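Uncharacterized protein lp_2219 (Lactobacillus plantarum, PDB 3HFQ) is of unknown function but belongs to the lactonase family of seven-bladed beta-propellers, so it may act on a lactone-type substrate. Local coordinates at residues 299-313 with 324-337. The protein carries 1 engineered substitution. Sequence-based numbering, arbitrary orientation.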
# COMPACT_ATOMS: atom_id res chain seq x y z
N PHE A 299 0.49 10.54 14.92
CA PHE A 299 -0.14 11.24 13.80
C PHE A 299 -0.46 10.30 12.65
O PHE A 299 0.08 9.19 12.56
CB PHE A 299 0.80 12.32 13.26
CG PHE A 299 1.19 13.35 14.28
CD1 PHE A 299 0.39 14.46 14.51
CD2 PHE A 299 2.37 13.21 15.01
CE1 PHE A 299 0.75 15.42 15.45
CE2 PHE A 299 2.74 14.16 15.96
CZ PHE A 299 1.93 15.26 16.18
N VAL A 300 -1.34 10.76 11.77
CA VAL A 300 -1.71 10.02 10.57
C VAL A 300 -1.80 11.05 9.44
O VAL A 300 -2.31 12.15 9.64
CB VAL A 300 -3.08 9.33 10.68
CG1 VAL A 300 -3.51 8.81 9.31
CG2 VAL A 300 -3.01 8.18 11.68
N VAL A 301 -1.25 10.69 8.29
CA VAL A 301 -1.30 11.57 7.12
C VAL A 301 -1.99 10.79 6.01
O VAL A 301 -1.64 9.65 5.74
CB VAL A 301 0.12 11.98 6.65
CG1 VAL A 301 0.04 12.68 5.29
CG2 VAL A 301 0.74 12.90 7.68
N VAL A 302 -2.97 11.42 5.37
CA VAL A 302 -3.70 10.79 4.28
C VAL A 302 -3.64 11.72 3.07
O VAL A 302 -3.57 12.94 3.23
CB VAL A 302 -5.20 10.56 4.64
CG1 VAL A 302 -5.86 11.87 4.99
CG2 VAL A 302 -5.93 9.90 3.47
N VAL A 303 -3.63 11.15 1.87
CA VAL A 303 -3.62 11.97 0.66
C VAL A 303 -4.86 11.64 -0.14
O VAL A 303 -5.27 10.49 -0.22
CB VAL A 303 -2.37 11.72 -0.23
CG1 VAL A 303 -1.13 12.26 0.46
CG2 VAL A 303 -2.22 10.23 -0.54
N ASN A 304 -5.46 12.67 -0.73
CA ASN A 304 -6.66 12.51 -1.54
C ASN A 304 -6.30 12.72 -3.00
O ASN A 304 -5.85 13.79 -3.41
CB ASN A 304 -7.72 13.52 -1.10
CG ASN A 304 -8.17 13.30 0.33
OD1 ASN A 304 -8.89 12.35 0.62
ND2 ASN A 304 -7.73 14.17 1.23
N GLN A 305 -6.53 11.67 -3.79
CA GLN A 305 -6.23 11.63 -5.21
C GLN A 305 -6.90 12.68 -6.10
O GLN A 305 -6.22 13.36 -6.88
CB GLN A 305 -6.54 10.23 -5.74
CG GLN A 305 -6.25 10.01 -7.21
CD GLN A 305 -6.59 8.59 -7.66
OE1 GLN A 305 -6.51 8.28 -8.84
NE2 GLN A 305 -6.96 7.74 -6.72
N ASN A 306 -8.22 12.81 -5.99
CA ASN A 306 -8.95 13.74 -6.85
C ASN A 306 -8.99 15.21 -6.47
O ASN A 306 -9.27 16.06 -7.32
CB ASN A 306 -10.39 13.24 -7.05
CG ASN A 306 -10.45 11.86 -7.69
OD1 ASN A 306 -9.53 11.45 -8.39
ND2 ASN A 306 -11.54 11.15 -7.46
N THR A 307 -8.70 15.54 -5.22
CA THR A 307 -8.73 16.93 -4.79
C THR A 307 -7.34 17.53 -4.54
O THR A 307 -7.21 18.66 -4.08
CB THR A 307 -9.62 17.11 -3.55
OG1 THR A 307 -9.32 16.09 -2.59
CG2 THR A 307 -11.10 17.02 -3.94
N ASP A 308 -6.31 16.75 -4.84
CA ASP A 308 -4.93 17.21 -4.70
C ASP A 308 -4.58 17.76 -3.32
O ASP A 308 -3.88 18.76 -3.21
CB ASP A 308 -4.64 18.30 -5.73
CG ASP A 308 -4.96 17.87 -7.14
OD1 ASP A 308 -5.65 18.62 -7.85
OD2 ASP A 308 -4.51 16.77 -7.55
N ASN A 309 -5.06 17.12 -2.26
CA ASN A 309 -4.74 17.60 -0.92
C ASN A 309 -4.45 16.49 0.07
O ASN A 309 -4.94 15.38 -0.06
CB ASN A 309 -5.86 18.51 -0.38
CG ASN A 309 -7.25 17.98 -0.66
OD1 ASN A 309 -7.44 16.83 -1.06
ND2 ASN A 309 -8.26 18.82 -0.42
N ALA A 310 -3.62 16.82 1.06
CA ALA A 310 -3.26 15.88 2.10
C ALA A 310 -3.86 16.41 3.40
O ALA A 310 -4.09 17.61 3.54
CB ALA A 310 -1.74 15.79 2.22
N THR A 311 -4.11 15.50 4.33
CA THR A 311 -4.70 15.87 5.61
C THR A 311 -3.90 15.27 6.76
O THR A 311 -3.46 14.12 6.68
CB THR A 311 -6.16 15.36 5.70
OG1 THR A 311 -6.90 15.88 4.59
CG2 THR A 311 -6.82 15.82 6.99
N LEU A 312 -3.72 16.06 7.81
CA LEU A 312 -2.98 15.62 8.99
C LEU A 312 -3.91 15.43 10.18
O LEU A 312 -4.73 16.31 10.47
CB LEU A 312 -1.90 16.65 9.36
CG LEU A 312 -1.15 16.38 10.67
CD1 LEU A 312 -0.27 15.15 10.50
CD2 LEU A 312 -0.30 17.58 11.05
N TYR A 313 -3.77 14.30 10.85
CA TYR A 313 -4.57 14.00 12.04
C TYR A 313 -3.66 13.74 13.22
O TYR A 313 -2.51 13.34 13.06
CB TYR A 313 -5.38 12.70 11.90
CG TYR A 313 -6.31 12.61 10.73
CD1 TYR A 313 -5.92 11.98 9.56
CD2 TYR A 313 -7.62 13.09 10.83
CE1 TYR A 313 -6.80 11.82 8.50
CE2 TYR A 313 -8.52 12.94 9.78
CZ TYR A 313 -8.10 12.29 8.62
OH TYR A 313 -8.98 12.10 7.58
N LEU A 324 -8.85 15.84 13.43
CA LEU A 324 -8.28 16.73 12.44
C LEU A 324 -7.34 17.80 13.00
O LEU A 324 -7.65 18.43 14.01
CB LEU A 324 -9.40 17.41 11.65
CG LEU A 324 -9.01 18.38 10.54
CD1 LEU A 324 -8.19 17.66 9.48
CD2 LEU A 324 -10.26 18.99 9.92
N LEU A 325 -6.21 18.00 12.33
CA LEU A 325 -5.24 19.02 12.73
C LEU A 325 -5.07 20.02 11.60
O LEU A 325 -5.12 21.23 11.82
CB LEU A 325 -3.88 18.39 13.06
CG LEU A 325 -3.72 17.72 14.42
CD1 LEU A 325 -2.31 17.13 14.52
CD2 LEU A 325 -3.95 18.74 15.54
N GLN A 326 -4.88 19.52 10.39
CA GLN A 326 -4.70 20.39 9.24
C GLN A 326 -5.17 19.71 7.96
O GLN A 326 -5.00 18.51 7.78
CB GLN A 326 -3.22 20.79 9.11
CG GLN A 326 -2.92 21.76 7.97
CD GLN A 326 -1.44 22.08 7.87
OE1 GLN A 326 -0.61 21.44 8.52
NE2 GLN A 326 -1.09 23.05 7.04
N LYS A 327 -5.77 20.50 7.08
CA LYS A 327 -6.26 19.98 5.81
C LYS A 327 -5.83 20.90 4.68
O LYS A 327 -5.23 21.95 4.90
CB LYS A 327 -7.79 19.87 5.82
CG LYS A 327 -8.52 21.21 5.92
CD LYS A 327 -10.04 21.02 5.82
CE LYS A 327 -10.78 22.36 5.91
NZ LYS A 327 -12.25 22.18 5.77
N ASP A 328 -6.14 20.48 3.46
CA ASP A 328 -5.83 21.24 2.27
C ASP A 328 -4.36 21.55 2.01
O ASP A 328 -4.03 22.62 1.52
CB ASP A 328 -6.65 22.54 2.25
CG ASP A 328 -8.13 22.27 2.12
OD1 ASP A 328 -8.50 21.33 1.39
OD2 ASP A 328 -8.94 23.01 2.73
N VAL A 329 -3.48 20.61 2.36
CA VAL A 329 -2.06 20.77 2.09
C VAL A 329 -1.95 20.25 0.66
O VAL A 329 -2.27 19.09 0.39
CB VAL A 329 -1.19 19.90 3.01
CG1 VAL A 329 0.27 19.99 2.58
CG2 VAL A 329 -1.35 20.34 4.45
N THR A 330 -1.50 21.09 -0.26
CA THR A 330 -1.43 20.69 -1.66
C THR A 330 -0.36 19.66 -2.05
O THR A 330 0.84 19.88 -1.88
CB THR A 330 -1.29 21.92 -2.58
OG1 THR A 330 -2.36 22.84 -2.31
CG2 THR A 330 -1.35 21.51 -4.05
N VAL A 331 -0.84 18.55 -2.59
CA VAL A 331 -0.01 17.45 -3.08
C VAL A 331 -0.77 17.02 -4.33
O VAL A 331 -1.80 16.35 -4.24
CB VAL A 331 0.05 16.25 -2.11
CG1 VAL A 331 0.80 15.10 -2.78
CG2 VAL A 331 0.74 16.65 -0.82
N PRO A 332 -0.27 17.39 -5.52
CA PRO A 332 -0.94 17.03 -6.77
C PRO A 332 -1.09 15.54 -7.08
O PRO A 332 -0.11 14.80 -7.11
CB PRO A 332 -0.11 17.76 -7.82
CG PRO A 332 1.26 17.80 -7.22
CD PRO A 332 0.96 18.16 -5.78
N GLU A 333 -2.33 15.13 -7.30
CA GLU A 333 -2.65 13.75 -7.65
C GLU A 333 -2.03 12.72 -6.70
O GLU A 333 -1.64 11.64 -7.12
CB GLU A 333 -2.18 13.47 -9.08
CG GLU A 333 -2.62 14.52 -10.10
CD GLU A 333 -2.12 14.22 -11.51
OE1 GLU A 333 -2.48 13.16 -12.06
OE2 GLU A 333 -1.37 15.05 -12.06
N GLY A 334 -1.96 13.06 -5.41
CA GLY A 334 -1.36 12.16 -4.43
C GLY A 334 -2.05 10.83 -4.23
O GLY A 334 -3.26 10.78 -4.02
N VAL A 335 -1.27 9.74 -4.28
CA VAL A 335 -1.82 8.39 -4.10
C VAL A 335 -0.94 7.44 -3.28
O VAL A 335 -1.22 6.25 -3.19
CB VAL A 335 -2.11 7.73 -5.47
CG1 VAL A 335 -3.25 8.46 -6.17
CG2 VAL A 335 -0.85 7.74 -6.34
N CYS A 336 0.14 7.96 -2.70
CA CYS A 336 1.02 7.13 -1.87
C CYS A 336 1.70 7.97 -0.81
O CYS A 336 2.22 9.05 -1.09
CB CYS A 336 2.09 6.44 -2.73
SG CYS A 336 3.21 5.35 -1.79
N VAL A 337 1.68 7.47 0.42
CA VAL A 337 2.30 8.16 1.55
C VAL A 337 3.43 7.28 2.06
O VAL A 337 3.21 6.16 2.52
CB VAL A 337 1.29 8.39 2.69
CG1 VAL A 337 2.02 8.92 3.93
CG2 VAL A 337 0.23 9.37 2.24
O HOH W 1 -4.77 9.21 -2.55
O HOH W 2 -3.16 14.41 -2.90
O HOH W 3 -7.32 17.93 2.74
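Leu-325 CD1 meets the Phe-299 ring at its edge, in the ring plane, 3.6 Å from CE1, and the two side chains cross at about a right angle. The Tyr-313 ring carries Thr-311 CG2 on one face, offset toward the rim, while the backbone of Leu-324 lies by its CD2 edge; Tyr-313 OH bonds to Ser-282 O. That same Thr-311 methyl is pressed against Leu-324 CD1 at 3.4 Å, a tight carbon contact. Asn-309 and Asp-328 point the same way, amide and carboxylate planes 20° apart, and ND2 donates to OD1 (3.1 Å) nearly along the C-O axis. A chi1 of 43° places Asn-309 CG between the backbone N and the carbonyl carbon, and Thr-307 OG1 bonds to Asn-309 OD1. With an alanine here, Asp-328 OD1 would probably lose this donor and Thr-307 OG1 its bond to the side-chain carbonyl, though not the one to Asp-286 N. The strands 309-315 and 322-330 form the outer antiparallel hairpin of one four-stranded propeller blade; strand 334-339 then passes on to pair with strand 2-9 in the next blade, the joining of chain ends that closes the propeller ring. A classic bulge interrupts the hairpin where Leu-312 O accepts from both Leu-325 N (2.9 Å) and Gln-326 N. At the link between the blades, Asp-308 OD2 takes Glu-333 N on its anti side at 2.7 Å, fastening the type II turn 331-334, while Asp-308 O also accepts from Val-331 N. Between the blades, Val-303 CG1 packs 3.7 Å from Val-337 CG2, and the extended Gln-305 chain lays CG against Val-335 CG1 at 3.5 Å. Water 1 lies between Val-303 O and Gly-334 O and bridges them.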